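Local structure of tRNA (cytosine(72)-C(5))-methyltransferase (Pyrococcus horikoshii, 5ZVE) at residues S46-K49 with L50-E53; R236-E239 with E240-R244. The protein methylates C5 of cytosine 72 in several tRNAs, using S-adenosyl-L-methionine as the methyl donor. One frame throughout, in Å; residues are numbered along the deposited sequence.

Overall arrangement
Following the chain from the N terminus, strand 35-40 leads to helix 47-56, whose first turns form contact 1. Both contacts are local, each between successive turns of one helix, so neither closes a long loop; they come in series, without nesting or crossing. Contact 1 seats its helix on the antiparallel sheet of the ferredoxin-like part. The chain then passes through the PUA domain and enters the methyltransferase region, where contact 2 lies on helix 232-245, between strands 225-229 and 250-254 and close to the S-adenosyl-L-methionine site. The centres of contacts 1 and 2 lie about 23 Å apart, their nearest atoms about 11 Å. Strand 179-181 bridges the two regions: it edges the first sheet, and its Tyr180 touches Asn241 and Arg244.

Contact 1: residues S46-K49 with L50-E53; sequences SREK and LIGE
Ile51 and Glu48 lie side by side on one flank of helix 47-56, pointing the same way, and the Ile51 methyl CD1 comes to 3.9 Å from Glu48 OE1. With CG1 anti to its own carbonyl carbon (chi1 -80°), the isoleucine runs back toward the start of the helix, and CG1 rests 3.5 Å from Arg47 O. Arg47 O accepts from Ile51 N at 3.0 Å in a nearly straight bond. Leu50 N to Ser46 O, Gly52 N to Glu48 O and Glu53 N to Lys49 O repeat the pattern. Lys49 O has a further donor: a water 2.9 Å from it also donates to Glu53 OE2, 3.0 Å away, and Lys56 forms a salt bridge with the same OE2. Ser46 is the N-cap, its OG accepting weakly from Lys49 N at 3.4 Å.

Further out, Arg63 of strand 62-63 forms a salt bridge with Glu48 OE1 and touches Ile51, while Arg47 NH2 donates to the carbonyls of Ser64 and Gly70. Leu50 packs on Val40 of strand 35-40, seating the helix on the antiparallel sheet of the ferredoxin-like domain. Cutting Ile51 back to an alanine removes CG1, CG2 and CD1, which would probably open a gap beside Pro61 and Arg63. The chemistry is thus split: leucine and isoleucine face the fold, while the carboxylate of Glu48, in the first turn, would probably be stabilised by the helix dipole.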
loop_
_atom_site.group_PDB
_atom_site.type_symbol
_atom_site.label_atom_id
_atom_site.label_comp_id
_atom_site.label_asym_id
_atom_site.label_seq_id
_atom_site.Cartn_x
_atom_site.Cartn_y
_atom_site.Cartn_z
ATOM N N SER A 46 8.929 -10.321 -19.392
ATOM C CA SER A 46 8.767 -8.974 -19.917
ATOM C C SER A 46 7.319 -8.551 -19.738
ATOM O O SER A 46 6.455 -9.384 -19.487
ATOM C CB SER A 46 9.154 -8.909 -21.393
ATOM O OG SER A 46 8.144 -9.494 -22.200
ATOM N N ARG A 47 7.059 -7.256 -19.869
ATOM C CA ARG A 47 5.710 -6.724 -19.711
ATOM C C ARG A 47 4.709 -7.336 -20.709
ATOM O O ARG A 47 3.626 -7.784 -20.326
ATOM C CB ARG A 47 5.739 -5.204 -19.864
ATOM C CG ARG A 47 4.454 -4.495 -19.492
ATOM C CD ARG A 47 4.408 -3.150 -20.186
ATOM N NE ARG A 47 4.086 -2.043 -19.298
ATOM C CZ ARG A 47 4.200 -0.766 -19.645
ATOM N NH1 ARG A 47 4.627 -0.443 -20.860
ATOM N NH2 ARG A 47 3.888 0.190 -18.780
ATOM N N GLU A 48 5.064 -7.356 -21.988
ATOM C CA GLU A 48 4.116 -7.804 -23.002
ATOM C C GLU A 48 3.814 -9.291 -22.870
ATOM O O GLU A 48 2.674 -9.713 -23.045
ATOM C CB GLU A 48 4.634 -7.488 -24.403
ATOM C CG GLU A 48 4.871 -6.003 -24.627
ATOM C CD GLU A 48 3.672 -5.157 -24.230
ATOM O OE1 GLU A 48 2.566 -5.415 -24.740
ATOM O OE2 GLU A 48 3.829 -4.243 -23.393
ATOM N N LYS A 49 4.835 -10.077 -22.551
ATOM C CA LYS A 49 4.654 -11.502 -22.305
ATOM C C LYS A 49 3.674 -11.757 -21.163
ATOM O O LYS A 49 2.793 -12.612 -21.278
ATOM C CB LYS A 49 5.998 -12.164 -22.009
ATOM C CG LYS A 49 6.914 -12.264 -23.225
ATOM C CD LYS A 49 6.620 -13.501 -24.056
ATOM C CE LYS A 49 7.319 -14.725 -23.474
ATOM N NZ LYS A 49 7.338 -15.887 -24.412
ATOM N N LEU A 50 3.838 -11.024 -20.060
ATOM C CA LEU A 50 2.949 -11.161 -18.907
ATOM C C LEU A 50 1.509 -10.819 -19.274
ATOM O O LEU A 50 0.581 -11.523 -18.888
ATOM C CB LEU A 50 3.418 -10.275 -17.750
ATOM C CG LEU A 50 2.495 -10.272 -16.529
ATOM C CD1 LEU A 50 2.225 -11.694 -16.052
ATOM C CD2 LEU A 50 3.071 -9.417 -15.396
ATOM N N ILE A 51 1.338 -9.733 -20.021
ATOM C CA ILE A 51 0.029 -9.327 -20.520
ATOM C C ILE A 51 -0.642 -10.481 -21.257
ATOM O O ILE A 51 -1.813 -10.782 -21.013
ATOM C CB ILE A 51 0.145 -8.113 -21.455
ATOM C CG1 ILE A 51 0.280 -6.832 -20.638
ATOM C CG2 ILE A 51 -1.047 -8.023 -22.406
ATOM C CD1 ILE A 51 0.504 -5.619 -21.486
ATOM N N GLY A 52 0.106 -11.120 -22.157
ATOM C CA GLY A 52 -0.382 -12.299 -22.852
ATOM C C GLY A 52 -0.901 -13.352 -21.887
ATOM O O GLY A 52 -1.947 -13.954 -22.123
ATOM N N GLU A 53 -0.171 -13.565 -20.792
ATOM C CA GLU A 53 -0.554 -14.547 -19.779
ATOM C C GLU A 53 -1.818 -14.135 -19.034
ATOM O O GLU A 53 -2.665 -14.972 -18.726
ATOM C CB GLU A 53 0.586 -14.776 -18.781
ATOM C CG GLU A 53 1.785 -15.490 -19.377
ATOM C CD GLU A 53 1.417 -16.845 -19.955
ATOM O OE1 GLU A 53 0.532 -17.520 -19.385
ATOM O OE2 GLU A 53 2.002 -17.229 -20.991
HETATM O O HOH W 1 2.830 -15.008 -22.855
#

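Contact 2: residues R236-E239 with E240-R244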
loop_
_atom_site.group_PDB
_atom_site.type_symbol
_atom_site.label_atom_id
_atom_site.label_comp_id
_atom_site.label_asym_id
_atom_site.label_seq_id
_atom_site.Cartn_x
_atom_site.Cartn_y
_atom_site.Cartn_z
ATOM N N ARG A 236 9.937 -12.957 7.414
ATOM C CA ARG A 236 9.640 -14.304 6.937
ATOM C C ARG A 236 8.828 -14.258 5.641
ATOM O O ARG A 236 9.079 -15.026 4.711
ATOM C CB ARG A 236 8.890 -15.098 8.006
ATOM C CG ARG A 236 8.561 -16.527 7.614
ATOM C CD ARG A 236 7.978 -17.287 8.792
ATOM N NE ARG A 236 8.778 -17.086 9.997
ATOM C CZ ARG A 236 8.584 -17.730 11.143
ATOM N NH1 ARG A 236 7.614 -18.627 11.249
ATOM N NH2 ARG A 236 9.367 -17.479 12.184
ATOM N N LYS A 237 7.841 -13.368 5.592
ATOM C CA LYS A 237 7.071 -13.159 4.376
ATOM C C LYS A 237 7.967 -12.619 3.269
ATOM O O LYS A 237 7.804 -12.965 2.095
ATOM C CB LYS A 237 5.901 -12.207 4.627
ATOM C CG LYS A 237 5.000 -12.021 3.414
ATOM C CD LYS A 237 4.418 -13.352 2.968
ATOM C CE LYS A 237 3.508 -13.192 1.763
ATOM N NZ LYS A 237 2.915 -14.493 1.340
ATOM N N MET A 238 8.919 -11.774 3.649
ATOM C CA MET A 238 9.836 -11.181 2.686
ATOM C C MET A 238 10.749 -12.235 2.067
ATOM O O MET A 238 11.072 -12.164 0.879
ATOM C CB MET A 238 10.666 -10.078 3.345
ATOM C CG MET A 238 11.681 -9.437 2.428
ATOM S SD MET A 238 12.162 -7.786 2.967
ATOM C CE MET A 238 13.253 -7.323 1.636
ATOM N N GLU A 239 11.158 -13.213 2.874
ATOM C CA GLU A 239 11.961 -14.330 2.379
ATOM C C GLU A 239 11.217 -15.110 1.296
ATOM O O GLU A 239 11.803 -15.503 0.288
ATOM C CB GLU A 239 12.344 -15.272 3.526
ATOM C CG GLU A 239 13.466 -14.763 4.414
ATOM C CD GLU A 239 13.645 -15.595 5.676
ATOM O OE1 GLU A 239 12.887 -16.569 5.862
ATOM O OE2 GLU A 239 14.547 -15.276 6.480
ATOM N N GLU A 240 9.926 -15.331 1.517
ATOM C CA GLU A 240 9.096 -16.046 0.556
ATOM C C GLU A 240 8.925 -15.235 -0.722
ATOM O O GLU A 240 8.986 -15.779 -1.824
ATOM C CB GLU A 240 7.725 -16.363 1.160
ATOM C CG GLU A 240 7.782 -17.192 2.435
ATOM C CD GLU A 240 6.437 -17.286 3.133
ATOM O OE1 GLU A 240 5.397 -17.084 2.467
ATOM O OE2 GLU A 240 6.418 -17.561 4.350
ATOM N N ASN A 241 8.722 -13.929 -0.562
ATOM C CA ASN A 241 8.598 -13.024 -1.698
ATOM C C ASN A 241 9.857 -13.003 -2.549
ATOM O O ASN A 241 9.784 -12.990 -3.777
ATOM C CB ASN A 241 8.272 -11.607 -1.224
ATOM C CG ASN A 241 6.863 -11.483 -0.678
ATOM O OD1 ASN A 241 5.997 -12.312 -0.957
ATOM N ND2 ASN A 241 6.625 -10.435 0.101
ATOM N N ILE A 242 11.009 -13.008 -1.888
ATOM C CA ILE A 242 12.294 -12.998 -2.569
ATOM C C ILE A 242 12.486 -14.264 -3.402
ATOM O O ILE A 242 12.877 -14.202 -4.574
ATOM C CB ILE A 242 13.447 -12.857 -1.557
ATOM C CG1 ILE A 242 13.550 -11.408 -1.077
ATOM C CG2 ILE A 242 14.760 -13.279 -2.177
ATOM C CD1 ILE A 242 14.478 -11.214 0.106
ATOM N N LYS A 243 12.194 -15.408 -2.794
ATOM C CA LYS A 243 12.320 -16.692 -3.468
ATOM C C LYS A 243 11.394 -16.808 -4.674
ATOM O O LYS A 243 11.797 -17.275 -5.736
ATOM C CB LYS A 243 12.021 -17.829 -2.493
ATOM C CG LYS A 243 12.124 -19.202 -3.120
ATOM C CD LYS A 243 11.506 -20.260 -2.231
ATOM C CE LYS A 243 11.779 -21.648 -2.780
ATOM N NZ LYS A 243 11.287 -22.719 -1.869
ATOM N N ARG A 244 10.151 -16.377 -4.495
ATOM C CA ARG A 244 9.144 -16.485 -5.540
ATOM C C ARG A 244 9.471 -15.582 -6.731
ATOM O O ARG A 244 9.278 -15.962 -7.887
ATOM C CB ARG A 244 7.764 -16.146 -4.970
ATOM C CG ARG A 244 6.617 -16.773 -5.735
ATOM C CD ARG A 244 5.262 -16.332 -5.206
ATOM N NE ARG A 244 5.045 -14.900 -5.384
ATOM C CZ ARG A 244 5.158 -14.001 -4.414
ATOM N NH1 ARG A 244 5.471 -14.386 -3.184
ATOM N NH2 ARG A 244 4.947 -12.718 -4.675
#
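Asn241 sits one turn beyond Lys237 in helix 232-245, and its side chain lies against the backbone of that turn. Its CB is 3.5 Å from Met238 O, and CG, anti to the asparagine's own carbonyl carbon (chi1 -71°), lies 3.3 Å from Lys237 O. From there the amide divides. OD1 has Lys237 CE beside it at 3.8 Å and accepts from Arg244 NH1 at 3.1 Å; the N-H points almost straight (173°) at a lone pair in the carbonyl plane, and OD1 lies in the guanidinium plane, at its edge. ND2 donates instead to Pro208 O, in the S-adenosyl-L-methionine site. With both ends engaged, the buried amide is held against flipping.

Helix 232-245 is the crossover of a beta-alpha-beta unit between parallel strands 225-229 and 250-254 of the Rossmann-like methyltransferase fold. Its inner flank is apolar: Met238 CG meets Ile242 CD1 at 4.0 Å, and both side chains pack on Leu252 of the second strand.

On the exposed flank Lys237 bends at chi2 (59°) and crosses Glu240 at about a right angle, making a long salt bridge of 3.8 Å from NZ to OE1. The Glu240 chain, extended beyond CG, runs back toward the preceding turn, its CG 3.4 Å from Arg236 O. Arg244, at the far end, also makes a cation-pi contact with Phe174.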